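Local coordinates for protein ribonucleoside-diphosphate reductase (Pseudomonas aeruginosa, PDB 5IM3) that probably catalyses the reduction of ribonucleoside diphosphates to the deoxyribonucleotides needed for DNA synthesis, under allosteric control by bound nucleotides such as dATP, at residues N570-Q575 and R865-I870; A630-D635 and D705-Y710; A696-C701 and R754-K759; Q711-Q714 and W718-G721. All coordinates share one frame; numbering follows the deposited sequence.

Contact 1: N570-Q575 and R865-I870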
loop_
_atom_site.group_PDB
_atom_site.type_symbol
_atom_site.label_atom_id
_atom_site.label_comp_id
_atom_site.label_asym_id
_atom_site.label_seq_id
_atom_site.Cartn_x
_atom_site.Cartn_y
_atom_site.Cartn_z
ATOM N N ASN A 570 44.153 -2.279 -6.661
ATOM C CA ASN A 570 45.292 -1.979 -7.522
ATOM C C ASN A 570 46.445 -1.339 -6.761
ATOM O O ASN A 570 47.604 -1.707 -6.974
ATOM C CB ASN A 570 44.867 -1.059 -8.673
ATOM C CG ASN A 570 44.322 -1.824 -9.861
ATOM O OD1 ASN A 570 45.082 -2.353 -10.671
ATOM N ND2 ASN A 570 43.001 -1.882 -9.976
ATOM N N LEU A 571 46.147 -0.383 -5.878
ATOM C CA LEU A 571 47.201 0.297 -5.134
ATOM C C LEU A 571 47.928 -0.649 -4.189
ATOM O O LEU A 571 49.103 -0.427 -3.879
ATOM C CB LEU A 571 46.612 1.472 -4.355
ATOM C CG LEU A 571 46.174 2.664 -5.209
ATOM C CD1 LEU A 571 45.299 3.611 -4.413
ATOM C CD2 LEU A 571 47.392 3.395 -5.744
ATOM N N ARG A 572 47.260 -1.704 -3.729
ATOM C CA ARG A 572 47.862 -2.662 -2.815
ATOM C C ARG A 572 48.298 -3.944 -3.510
ATOM O O ARG A 572 48.835 -4.839 -2.850
ATOM C CB ARG A 572 46.884 -2.995 -1.685
ATOM C CG ARG A 572 46.380 -1.769 -0.936
ATOM C CD ARG A 572 45.631 -2.159 0.329
ATOM N NE ARG A 572 46.459 -2.959 1.221
ATOM C CZ ARG A 572 46.010 -3.596 2.296
ATOM N NH1 ARG A 572 44.726 -3.529 2.620
ATOM N NH2 ARG A 572 46.847 -4.300 3.048
ATOM N N SER A 573 48.087 -4.052 -4.817
ATOM C CA SER A 573 48.527 -5.232 -5.545
ATOM C C SER A 573 50.053 -5.258 -5.598
ATOM O O SER A 573 50.670 -4.247 -5.956
ATOM C CB SER A 573 47.949 -5.234 -6.957
ATOM O OG SER A 573 48.441 -6.330 -7.709
ATOM N N PRO A 574 50.700 -6.371 -5.241
ATOM C CA PRO A 574 52.168 -6.429 -5.354
ATOM C C PRO A 574 52.678 -6.422 -6.786
ATOM O O PRO A 574 53.890 -6.264 -6.987
ATOM C CB PRO A 574 52.525 -7.747 -4.651
ATOM C CG PRO A 574 51.341 -8.075 -3.807
ATOM C CD PRO A 574 50.160 -7.557 -4.557
ATOM N N GLN A 575 51.805 -6.584 -7.779
ATOM C CA GLN A 575 52.213 -6.737 -9.170
ATOM C C GLN A 575 51.879 -5.507 -10.014
ATOM O O GLN A 575 51.622 -5.626 -11.214
ATOM C CB GLN A 575 51.561 -7.985 -9.763
ATOM C CG GLN A 575 52.063 -9.291 -9.156
ATOM C CD GLN A 575 53.504 -9.584 -9.533
ATOM O OE1 GLN A 575 54.436 -9.141 -8.863
ATOM N NE2 GLN A 575 53.692 -10.326 -10.616
ATOM N N ARG A 865 40.418 -5.296 9.489
ATOM C CA ARG A 865 41.715 -5.546 10.105
ATOM C C ARG A 865 42.390 -6.783 9.533
ATOM O O ARG A 865 43.624 -6.846 9.497
ATOM C CB ARG A 865 41.566 -5.677 11.617
ATOM C CG ARG A 865 41.468 -4.337 12.316
ATOM C CD ARG A 865 40.512 -4.428 13.464
ATOM N NE ARG A 865 40.315 -3.152 14.142
ATOM C CZ ARG A 865 41.080 -2.699 15.129
ATOM N NH1 ARG A 865 42.119 -3.406 15.554
ATOM N NH2 ARG A 865 40.811 -1.525 15.686
ATOM N N ARG A 866 41.614 -7.772 9.089
ATOM C CA ARG A 866 42.214 -8.899 8.386
ATOM C C ARG A 866 42.824 -8.444 7.068
ATOM O O ARG A 866 43.900 -8.913 6.679
ATOM C CB ARG A 866 41.172 -9.993 8.153
ATOM C CG ARG A 866 40.841 -10.800 9.400
ATOM C CD ARG A 866 39.931 -11.976 9.078
ATOM N NE ARG A 866 38.617 -11.521 8.631
ATOM C CZ ARG A 866 37.552 -11.395 9.418
ATOM N NH1 ARG A 866 37.622 -11.704 10.707
ATOM N NH2 ARG A 866 36.408 -10.963 8.908
ATOM N N GLN A 867 42.162 -7.507 6.385
ATOM C CA GLN A 867 42.631 -7.033 5.088
ATOM C C GLN A 867 43.948 -6.273 5.181
ATOM O O GLN A 867 44.601 -6.067 4.153
ATOM C CB GLN A 867 41.566 -6.139 4.446
ATOM C CG GLN A 867 41.825 -5.800 2.982
ATOM C CD GLN A 867 42.018 -7.032 2.120
ATOM O OE1 GLN A 867 41.063 -7.742 1.810
ATOM N NE2 GLN A 867 43.262 -7.295 1.733
ATOM N N LYS A 868 44.356 -5.849 6.378
ATOM C CA LYS A 868 45.632 -5.154 6.507
ATOM C C LYS A 868 46.799 -6.074 6.196
ATOM O O LYS A 868 47.866 -5.606 5.784
ATOM C CB LYS A 868 45.801 -4.602 7.914
ATOM C CG LYS A 868 44.584 -3.902 8.460
ATOM C CD LYS A 868 44.878 -3.258 9.805
ATOM C CE LYS A 868 45.452 -4.245 10.817
ATOM N NZ LYS A 868 45.786 -3.585 12.105
ATOM N N TRP A 869 46.621 -7.375 6.404
ATOM C CA TRP A 869 47.695 -8.341 6.265
ATOM C C TRP A 869 47.569 -9.199 5.017
ATOM O O TRP A 869 48.543 -9.857 4.635
ATOM C CB TRP A 869 47.733 -9.240 7.506
ATOM C CG TRP A 869 47.656 -8.460 8.783
ATOM C CD1 TRP A 869 46.581 -8.355 9.620
ATOM C CD2 TRP A 869 48.692 -7.657 9.361
ATOM N NE1 TRP A 869 46.888 -7.545 10.686
ATOM C CE2 TRP A 869 48.177 -7.101 10.549
ATOM C CE3 TRP A 869 50.004 -7.356 8.989
ATOM C CZ2 TRP A 869 48.932 -6.267 11.371
ATOM C CZ3 TRP A 869 50.753 -6.528 9.808
ATOM C CH2 TRP A 869 50.213 -5.992 10.983
ATOM N N ILE A 870 46.411 -9.203 4.373
ATOM C CA ILE A 870 46.166 -10.029 3.200
ATOM C C ILE A 870 46.562 -9.237 1.961
ATOM O O ILE A 870 46.201 -8.060 1.821
ATOM C CB ILE A 870 44.690 -10.463 3.147
ATOM C CG1 ILE A 870 44.347 -11.288 4.394
ATOM C CG2 ILE A 870 44.395 -11.253 1.878
ATOM C CD1 ILE A 870 42.871 -11.575 4.570
#

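Contact 2: A630-D635 and D705-Y710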
loop_
_atom_site.group_PDB
_atom_site.type_symbol
_atom_site.label_atom_id
_atom_site.label_comp_id
_atom_site.label_asym_id
_atom_site.label_seq_id
_atom_site.Cartn_x
_atom_site.Cartn_y
_atom_site.Cartn_z
ATOM N N ALA A 630 51.566 -25.628 3.928
ATOM C CA ALA A 630 50.452 -25.225 3.077
ATOM C C ALA A 630 50.947 -24.458 1.857
ATOM O O ALA A 630 50.552 -24.749 0.723
ATOM C CB ALA A 630 49.467 -24.377 3.879
ATOM N N VAL A 631 51.815 -23.467 2.073
ATOM C CA VAL A 631 52.307 -22.658 0.963
ATOM C C VAL A 631 53.062 -23.527 -0.033
ATOM O O VAL A 631 52.928 -23.359 -1.251
ATOM C CB VAL A 631 53.183 -21.503 1.490
ATOM C CG1 VAL A 631 53.827 -20.740 0.333
ATOM C CG2 VAL A 631 52.353 -20.558 2.353
ATOM N N ARG A 632 53.868 -24.470 0.461
ATOM C CA ARG A 632 54.593 -25.356 -0.442
ATOM C C ARG A 632 53.629 -26.164 -1.300
ATOM O O ARG A 632 53.801 -26.264 -2.521
ATOM C CB ARG A 632 55.511 -26.287 0.348
ATOM C CG ARG A 632 56.428 -27.120 -0.536
ATOM C CD ARG A 632 57.266 -28.101 0.273
ATOM N NE ARG A 632 58.264 -28.770 -0.555
ATOM C CZ ARG A 632 59.489 -28.306 -0.776
ATOM N NH1 ARG A 632 59.885 -27.163 -0.230
ATOM N NH2 ARG A 632 60.327 -28.988 -1.550
ATOM N N MET A 633 52.604 -26.750 -0.677
ATOM C CA MET A 633 51.612 -27.503 -1.437
ATOM C C MET A 633 50.952 -26.628 -2.495
ATOM O O MET A 633 50.722 -27.075 -3.626
ATOM C CB MET A 633 50.562 -28.082 -0.490
ATOM C CG MET A 633 51.133 -29.090 0.494
ATOM S SD MET A 633 49.967 -29.566 1.780
ATOM C CE MET A 633 48.691 -30.385 0.832
ATOM N N LEU A 634 50.645 -25.375 -2.153
ATOM C CA LEU A 634 50.019 -24.483 -3.125
ATOM C C LEU A 634 50.982 -24.132 -4.250
ATOM O O LEU A 634 50.576 -24.028 -5.412
ATOM C CB LEU A 634 49.512 -23.218 -2.433
ATOM C CG LEU A 634 48.272 -23.385 -1.549
ATOM C CD1 LEU A 634 47.901 -22.068 -0.876
ATOM C CD2 LEU A 634 47.086 -23.921 -2.346
ATOM N N ASP A 635 52.266 -23.953 -3.930
ATOM C CA ASP A 635 53.239 -23.690 -4.982
ATOM C C ASP A 635 53.376 -24.894 -5.904
ATOM O O ASP A 635 53.551 -24.737 -7.119
ATOM C CB ASP A 635 54.590 -23.318 -4.375
ATOM C CG ASP A 635 55.495 -22.601 -5.364
ATOM O OD1 ASP A 635 55.035 -21.624 -5.991
ATOM O OD2 ASP A 635 56.660 -23.015 -5.527
ATOM N N ASP A 705 64.343 -19.438 -1.771
ATOM C CA ASP A 705 65.710 -19.902 -1.561
ATOM C C ASP A 705 65.942 -21.261 -2.207
ATOM O O ASP A 705 67.056 -21.549 -2.658
ATOM C CB ASP A 705 66.017 -19.972 -0.064
ATOM C CG ASP A 705 65.932 -18.618 0.617
ATOM O OD1 ASP A 705 66.217 -17.597 -0.041
ATOM O OD2 ASP A 705 65.586 -18.577 1.815
ATOM N N GLU A 706 64.908 -22.099 -2.268
ATOM C CA GLU A 706 65.032 -23.461 -2.773
ATOM C C GLU A 706 64.704 -23.568 -4.257
ATOM O O GLU A 706 65.325 -24.361 -4.971
ATOM C CB GLU A 706 64.113 -24.391 -1.974
ATOM C CG GLU A 706 64.154 -25.850 -2.406
ATOM C CD GLU A 706 63.125 -26.699 -1.684
ATOM O OE1 GLU A 706 62.672 -26.291 -0.592
ATOM O OE2 GLU A 706 62.759 -27.769 -2.216
ATOM N N ARG A 707 63.736 -22.790 -4.738
ATOM C CA ARG A 707 63.273 -22.887 -6.113
ATOM C C ARG A 707 63.553 -21.641 -6.937
ATOM O O ARG A 707 63.412 -21.689 -8.164
ATOM C CB ARG A 707 61.764 -23.179 -6.136
ATOM C CG ARG A 707 61.395 -24.492 -5.459
ATOM C CD ARG A 707 59.899 -24.648 -5.239
ATOM N NE ARG A 707 59.575 -26.004 -4.811
ATOM C CZ ARG A 707 58.365 -26.423 -4.455
ATOM N NH1 ARG A 707 57.332 -25.591 -4.465
ATOM N NH2 ARG A 707 58.191 -27.685 -4.082
ATOM N N GLY A 708 63.949 -20.545 -6.309
ATOM C CA GLY A 708 64.105 -19.280 -7.007
ATOM C C GLY A 708 62.834 -18.456 -6.981
ATOM O O GLY A 708 61.717 -18.974 -6.961
ATOM N N ALA A 709 63.012 -17.139 -6.969
ATOM C CA ALA A 709 61.875 -16.236 -6.998
ATOM C C ALA A 709 61.158 -16.333 -8.344
ATOM O O ALA A 709 61.728 -16.761 -9.352
ATOM C CB ALA A 709 62.328 -14.799 -6.742
ATOM N N TYR A 710 59.887 -15.940 -8.351
ATOM C CA TYR A 710 59.127 -15.967 -9.592
ATOM C C TYR A 710 59.694 -14.950 -10.580
ATOM O O TYR A 710 60.370 -13.989 -10.203
ATOM C CB TYR A 710 57.637 -15.715 -9.333
ATOM C CG TYR A 710 57.278 -14.379 -8.708
ATOM C CD1 TYR A 710 57.387 -14.178 -7.336
ATOM C CD2 TYR A 710 56.790 -13.332 -9.485
ATOM C CE1 TYR A 710 57.047 -12.965 -6.759
ATOM C CE2 TYR A 710 56.447 -12.115 -8.916
ATOM C CZ TYR A 710 56.575 -11.939 -7.553
ATOM O OH TYR A 710 56.231 -10.733 -6.982
#

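Contact 3: A696-C701 and R754-K759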
loop_
_atom_site.group_PDB
_atom_site.type_symbol
_atom_site.label_atom_id
_atom_site.label_comp_id
_atom_site.label_asym_id
_atom_site.label_seq_id
_atom_site.Cartn_x
_atom_site.Cartn_y
_atom_site.Cartn_z
ATOM N N ALA A 696 53.129 -17.040 6.339
ATOM C CA ALA A 696 52.933 -17.264 4.912
ATOM C C ALA A 696 53.993 -16.531 4.100
ATOM O O ALA A 696 54.615 -17.107 3.199
ATOM C CB ALA A 696 51.527 -16.823 4.502
ATOM N N ILE A 697 54.227 -15.258 4.417
ATOM C CA ILE A 697 55.263 -14.506 3.719
ATOM C C ILE A 697 56.627 -15.137 3.968
ATOM O O ILE A 697 57.437 -15.284 3.045
ATOM C CB ILE A 697 55.222 -13.025 4.146
ATOM C CG1 ILE A 697 53.924 -12.377 3.645
ATOM C CG2 ILE A 697 56.447 -12.273 3.611
ATOM C CD1 ILE A 697 53.717 -10.946 4.098
ATOM N N GLN A 698 56.900 -15.528 5.216
ATOM C CA GLN A 698 58.174 -16.169 5.525
ATOM C C GLN A 698 58.335 -17.478 4.761
ATOM O O GLN A 698 59.435 -17.804 4.297
ATOM C CB GLN A 698 58.286 -16.411 7.030
ATOM C CG GLN A 698 59.622 -16.983 7.460
ATOM C CD GLN A 698 59.702 -17.226 8.951
ATOM O OE1 GLN A 698 58.762 -17.739 9.558
ATOM N NE2 GLN A 698 60.824 -16.853 9.553
ATOM N N ALA A 699 57.247 -18.242 4.621
ATOM C CA ALA A 699 57.310 -19.495 3.874
ATOM C C ALA A 699 57.635 -19.247 2.407
ATOM O O ALA A 699 58.392 -20.007 1.792
ATOM C CB ALA A 699 55.989 -20.254 4.003
ATOM N N SER A 700 57.067 -18.190 1.824
ATOM C CA SER A 700 57.357 -17.885 0.429
ATOM C C SER A 700 58.831 -17.552 0.231
ATOM O O SER A 700 59.399 -17.863 -0.821
ATOM C CB SER A 700 56.470 -16.732 -0.049
ATOM O OG SER A 700 56.289 -16.770 -1.454
ATOM N N CYS A 701 59.465 -16.929 1.230
ATOM C CA CYS A 701 60.900 -16.674 1.151
ATOM C C CYS A 701 61.693 -17.975 1.153
ATOM O O CYS A 701 62.732 -18.078 0.489
ATOM C CB CYS A 701 61.346 -15.785 2.315
ATOM S SG CYS A 701 60.617 -14.134 2.359
ATOM N N ARG A 754 60.789 -7.729 6.483
ATOM C CA ARG A 754 60.776 -6.761 5.393
ATOM C C ARG A 754 62.117 -6.700 4.673
ATOM O O ARG A 754 62.172 -6.242 3.526
ATOM C CB ARG A 754 60.402 -5.374 5.927
ATOM C CG ARG A 754 60.307 -4.289 4.856
ATOM C CD ARG A 754 59.886 -2.947 5.441
ATOM N NE ARG A 754 58.484 -2.944 5.858
ATOM C CZ ARG A 754 58.060 -3.158 7.101
ATOM N NH1 ARG A 754 58.922 -3.393 8.081
ATOM N NH2 ARG A 754 56.760 -3.133 7.368
ATOM N N GLU A 755 63.195 -7.155 5.315
ATOM C CA GLU A 755 64.500 -7.173 4.665
ATOM C C GLU A 755 64.667 -8.418 3.803
ATOM O O GLU A 755 65.092 -8.328 2.646
ATOM C CB GLU A 755 65.608 -7.096 5.716
ATOM C CG GLU A 755 67.000 -6.871 5.143
ATOM C CD GLU A 755 68.085 -6.965 6.198
ATOM O OE1 GLU A 755 67.903 -7.724 7.174
ATOM O OE2 GLU A 755 69.117 -6.277 6.053
ATOM N N ARG A 756 64.331 -9.592 4.349
ATOM C CA ARG A 756 64.518 -10.832 3.601
ATOM C C ARG A 756 63.614 -10.897 2.379
ATOM O O ARG A 756 63.974 -11.529 1.379
ATOM C CB ARG A 756 64.267 -12.046 4.497
ATOM C CG ARG A 756 64.327 -13.378 3.741
ATOM C CD ARG A 756 64.887 -14.508 4.596
ATOM N NE ARG A 756 63.856 -15.205 5.364
ATOM C CZ ARG A 756 63.462 -16.459 5.155
ATOM N NH1 ARG A 756 63.997 -17.201 4.193
ATOM N NH2 ARG A 756 62.521 -16.982 5.927
ATOM N N VAL A 757 62.443 -10.266 2.440
ATOM C CA VAL A 757 61.525 -10.316 1.307
ATOM C C VAL A 757 62.139 -9.623 0.099
ATOM O O VAL A 757 61.971 -10.069 -1.043
ATOM C CB VAL A 757 60.168 -9.698 1.686
ATOM C CG1 VAL A 757 60.334 -8.244 2.082
ATOM C CG2 VAL A 757 59.189 -9.819 0.538
ATOM N N GLN A 758 62.865 -8.525 0.325
ATOM C CA GLN A 758 63.452 -7.791 -0.790
ATOM C C GLN A 758 64.474 -8.624 -1.546
ATOM O O GLN A 758 64.814 -8.286 -2.685
ATOM C CB GLN A 758 64.094 -6.496 -0.287
ATOM C CG GLN A 758 63.103 -5.547 0.368
ATOM C CD GLN A 758 63.759 -4.298 0.914
ATOM O OE1 GLN A 758 64.618 -3.702 0.269
ATOM N NE2 GLN A 758 63.361 -3.901 2.115
ATOM N N LYS A 759 64.966 -9.708 -0.944
ATOM C CA LYS A 759 65.898 -10.604 -1.612
ATOM C C LYS A 759 65.204 -11.628 -2.501
ATOM O O LYS A 759 65.872 -12.259 -3.326
ATOM C CB LYS A 759 66.762 -11.317 -0.570
ATOM C CG LYS A 759 67.750 -10.390 0.130
ATOM C CD LYS A 759 68.004 -10.798 1.576
ATOM C CE LYS A 759 68.667 -12.160 1.687
ATOM N NZ LYS A 759 68.849 -12.560 3.110
#

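Contact 4: Q711-Q714 and W718-G721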
loop_
_atom_site.group_PDB
_atom_site.type_symbol
_atom_site.label_atom_id
_atom_site.label_comp_id
_atom_site.label_asym_id
_atom_site.label_seq_id
_atom_site.Cartn_x
_atom_site.Cartn_y
_atom_site.Cartn_z
ATOM N N GLN A 711 59.420 -15.189 -11.866
ATOM C CA GLN A 711 60.055 -14.420 -12.935
ATOM C C GLN A 711 59.980 -12.921 -12.676
ATOM O O GLN A 711 60.988 -12.211 -12.749
ATOM C CB GLN A 711 59.401 -14.739 -14.282
ATOM C CG GLN A 711 59.731 -16.102 -14.865
ATOM C CD GLN A 711 59.205 -16.254 -16.283
ATOM O OE1 GLN A 711 59.272 -15.321 -17.087
ATOM N NE2 GLN A 711 58.669 -17.428 -16.592
ATOM N N THR A 712 58.788 -12.419 -12.376
ATOM C CA THR A 712 58.553 -10.985 -12.318
ATOM C C THR A 712 58.709 -10.417 -10.916
ATOM O O THR A 712 58.158 -9.346 -10.631
ATOM C CB THR A 712 57.159 -10.665 -12.861
ATOM O OG1 THR A 712 56.171 -11.303 -12.050
ATOM C CG2 THR A 712 57.024 -11.155 -14.303
ATOM N N PHE A 713 59.451 -11.101 -10.039
ATOM C CA PHE A 713 59.652 -10.585 -8.688
ATOM C C PHE A 713 60.282 -9.201 -8.713
ATOM O O PHE A 713 59.901 -8.323 -7.928
ATOM C CB PHE A 713 60.525 -11.537 -7.872
ATOM C CG PHE A 713 61.066 -10.917 -6.613
ATOM C CD1 PHE A 713 60.286 -10.844 -5.471
ATOM C CD2 PHE A 713 62.345 -10.384 -6.580
ATOM C CE1 PHE A 713 60.775 -10.261 -4.315
ATOM C CE2 PHE A 713 62.838 -9.798 -5.428
ATOM C CZ PHE A 713 62.050 -9.735 -4.294
ATOM N N GLN A 714 61.254 -8.988 -9.601
ATOM C CA GLN A 714 61.948 -7.710 -9.667
ATOM C C GLN A 714 60.974 -6.600 -10.051
ATOM O O GLN A 714 60.389 -6.621 -11.140
ATOM C CB GLN A 714 63.101 -7.800 -10.670
ATOM C CG GLN A 714 64.171 -8.827 -10.280
ATOM C CD GLN A 714 65.190 -9.088 -11.382
ATOM O OE1 GLN A 714 65.142 -8.474 -12.451
ATOM N NE2 GLN A 714 66.122 -10.006 -11.124
ATOM N N TRP A 718 57.034 -6.442 -3.139
ATOM C CA TRP A 718 57.935 -7.233 -2.308
ATOM C C TRP A 718 59.381 -6.799 -2.510
ATOM O O TRP A 718 60.159 -6.742 -1.550
ATOM C CB TRP A 718 57.779 -8.719 -2.627
ATOM C CG TRP A 718 56.367 -9.219 -2.643
ATOM C CD1 TRP A 718 55.649 -9.597 -3.739
ATOM C CD2 TRP A 718 55.506 -9.419 -1.512
ATOM N NE1 TRP A 718 54.400 -10.024 -3.363
ATOM C CE2 TRP A 718 54.284 -9.920 -2.002
ATOM C CE3 TRP A 718 55.650 -9.224 -0.133
ATOM C CZ2 TRP A 718 53.210 -10.224 -1.165
ATOM C CZ3 TRP A 718 54.581 -9.527 0.696
ATOM C CH2 TRP A 718 53.378 -10.021 0.177
ATOM N N SER A 719 59.760 -6.495 -3.754
ATOM C CA SER A 719 61.111 -6.008 -4.025
ATOM C C SER A 719 61.367 -4.676 -3.340
ATOM O O SER A 719 62.502 -4.385 -2.951
ATOM C CB SER A 719 61.331 -5.858 -5.533
ATOM O OG SER A 719 61.125 -7.081 -6.217
ATOM N N GLN A 720 60.333 -3.855 -3.196
ATOM C CA GLN A 720 60.457 -2.535 -2.598
ATOM C C GLN A 720 60.301 -2.555 -1.086
ATOM O O GLN A 720 60.311 -1.491 -0.463
ATOM C CB GLN A 720 59.415 -1.590 -3.200
ATOM C CG GLN A 720 59.407 -1.553 -4.713
ATOM C CD GLN A 720 58.242 -0.752 -5.254
ATOM O OE1 GLN A 720 57.865 0.274 -4.686
ATOM N NE2 GLN A 720 57.652 -1.224 -6.345
ATOM N N GLY A 721 60.151 -3.732 -0.485
ATOM C CA GLY A 721 59.938 -3.808 0.945
ATOM C C GLY A 721 58.610 -3.242 1.393
ATOM O O GLY A 721 58.493 -2.784 2.534
#

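Contact 1: N570-Q575 and R865-I870
Arg572 and Ile870 mark the closest approach of the two backbones, with 9.7 Å between their CA atoms; a single long side chain spans the gap. Arg572 follows the last turn of helix 566-571, and its partners are Gln867 and Lys868 of the segment carried by helix 856-866. The chain of Arg572 bends at chi3 (58°), which delivers the guanidinium to two backbone carbonyls, Gln867 O and Lys868 O, both at its edge. Arg572 NH1 donates to Gln867 O at 3.0 Å, reaching it from above the carbonyl plane. Arg572 NH2 adds weak bonds to Gln867 O at 3.1 Å and to Lys868 O at 3.2 Å, so one oxygen is shared by both terminal nitrogens. Gln867 crosses the arginine at a slant, its CG 3.7 Å from Arg572 NH1, and the amide and guanidinium planes stand almost perpendicular. The Gln867 amide is bound through NE2 to Gln872 O. Placing a cation against these buried carbonyls probably helps to compensate for their partial negative charge. Helix 724-735 packs nearby, its Ser727 touching Arg572, its Glu728 Lys868. Lys868 NZ itself pairs with Asp686 and Asp743, which ties the segment to helix 679-707 and to the loop between helices 724-735 and 751-757.

Contact 2: A630-D635 and D705-Y710
Arg632 and Glu706 meet in a two-pronged salt bridge. The guanidinium grips the carboxylate end-on: Arg632 NH1 bonds to Glu706 OE1 at 2.9 Å and Arg632 NH2 to Glu706 OE2 at 2.8 Å, both nearly straight (174° and 169°). Each oxygen is approached on its syn side and lies close to the guanidinium plane; two bonds to two oxygens restrain the rotation of both groups, although their planes remain 30° apart. A second salt bridge runs from Arg707 NH1 to Asp635 OD2 at 2.9 Å; there Asp635 OD2 accepts through its anti lone pair, and carboxylate and guanidinium are nearly coplanar. Between the two bridges, Arg707 NH2 lies over one face of the Arg632 guanidinium, 3.4 Å above its plane and offset toward the rim. Both arginine chains run extended from CG to NE, that of Arg632 from helix 620-640 and that of Arg707 from the end of helix 679-707, just ahead of Gly708, where the backbone leaves helical geometry with positive phi. Farther out, Glu334 pairs with both arginines, one carboxylate oxygen to each, and Asn636 OD1 accepts a bond from Arg707 NH2. Asp635 is held by Arg656, Arg762 and Asn763. With Glu706, Asp635 and Glu334 all paired to the two guanidinium groups, the acidic side chains probably offset the close approach of two cations, and the network adds ionic links at the end of helix 679-707 to the apolar packing of Val631 on Ala699 and Leu703.

Contact 3: A696-C701 and R754-K759
Van der Waals contact dominates between Cys701 and Arg756, where the CB of the cysteine sits over the centre of one guanidinium face, 3.5 Å above its plane. The sulfur takes a different part of the chain: Cys701 SG lies 4.0 Å from Arg756 CG and 4.1 Å from Val757 CA, at the point where the two backbones come nearest (Cys701 and Val757, CA atoms 6.4 Å apart). At the edge of the same guanidinium, the methylene CG of Gln698 approaches Arg756 NH2 to 3.3 Å. Arg756 arrives there with CG anti to the backbone N (chi1 175°) and then bends at chi2 and chi3, laying its flat end along the surface of helix 679-707. Charge pairing comes from residues that follow Cys701 on that helix: Arg756 NH2 meets Asp702 OD1 and NH1 meets Asp705 OD2, so the guanidinium rests on Cys701 while its nitrogens are held by carboxylates. One side-chain hydrogen bond is internal to residues 754-759, from Gln758 NE2 to Arg754 O at 3.0 Å. Helix 679-707 thus lies between helix 751-757, reached by Cys701 and Gln698, and helix 620-640, which packs on Ala696 and Ala699; Ile697 also touches Pro724 at the start of helix 724-735.

Contact 4: Q711-Q714 and W718-G721
Phe713 packs against Trp718 and Ser719, the first two residues of a type I beta turn (Trp718 to Gly721) in the loop that links helix 679-707 to helix 724-735 of the barrel domain. With CG anti to the backbone nitrogen (chi1 165°), the bond from CB carries the phenyl ring across to this turn. At the root of the ring, Phe713 CG and CD1 each keep 3.9 Å from Ser719 OG. All six ring carbons of Phe713 lie within that distance of Ser719 OG, the nearest being CE2 at 3.3 Å, which places the hydroxyl oxygen over the centre of one face, 3.3 Å above the plane. Phe713 CE1 also meets the tryptophan, touching Trp718 CB at 3.8 Å, an apolar contact in which the two side chains cross at about a right angle. At the tip, Phe713 CZ lies 3.4 Å from Ser719 OG and, beyond the loop, packs against the carbonyl oxygens of Val757 and Gln758. Ser719 OG thus faces both the ring of Phe713 and that residue's own carbonyl oxygen. Its modelled separation from Phe713 O is too short for an ordinary hydrogen bond, and the exact geometry is doubtful. The hydroxyl of Ser716 bonds to both Phe713 O and Ser719 OG, and so links the two segments. The indole of Trp718 leads away from Phe713, its NE1 donating to Ser764 O. The turn itself is closed by Gly721 N, which bonds to Trp718 O at 3.2 Å.

Contact 1 is the fully buried one and relies on an arginine bound to backbone carbonyls; contacts 2, 3 and 4 are only partly buried. Contact 2 is almost wholly ionic, contact 3 sets a guanidinium on aliphatic groups, and contact 4 joins an aromatic ring to a turn. Helix 679-707 serves both contacts 2 and 3, and a salt bridge from Asp705 to Arg756 connects them directly. The loop after that helix ties in the rest: Gln575 of contact 1 reaches Tyr710 of contact 2 and Thr712 of contact 4, Trp718 packs on Pro574, and Phe713 touches the end of segment 754-759.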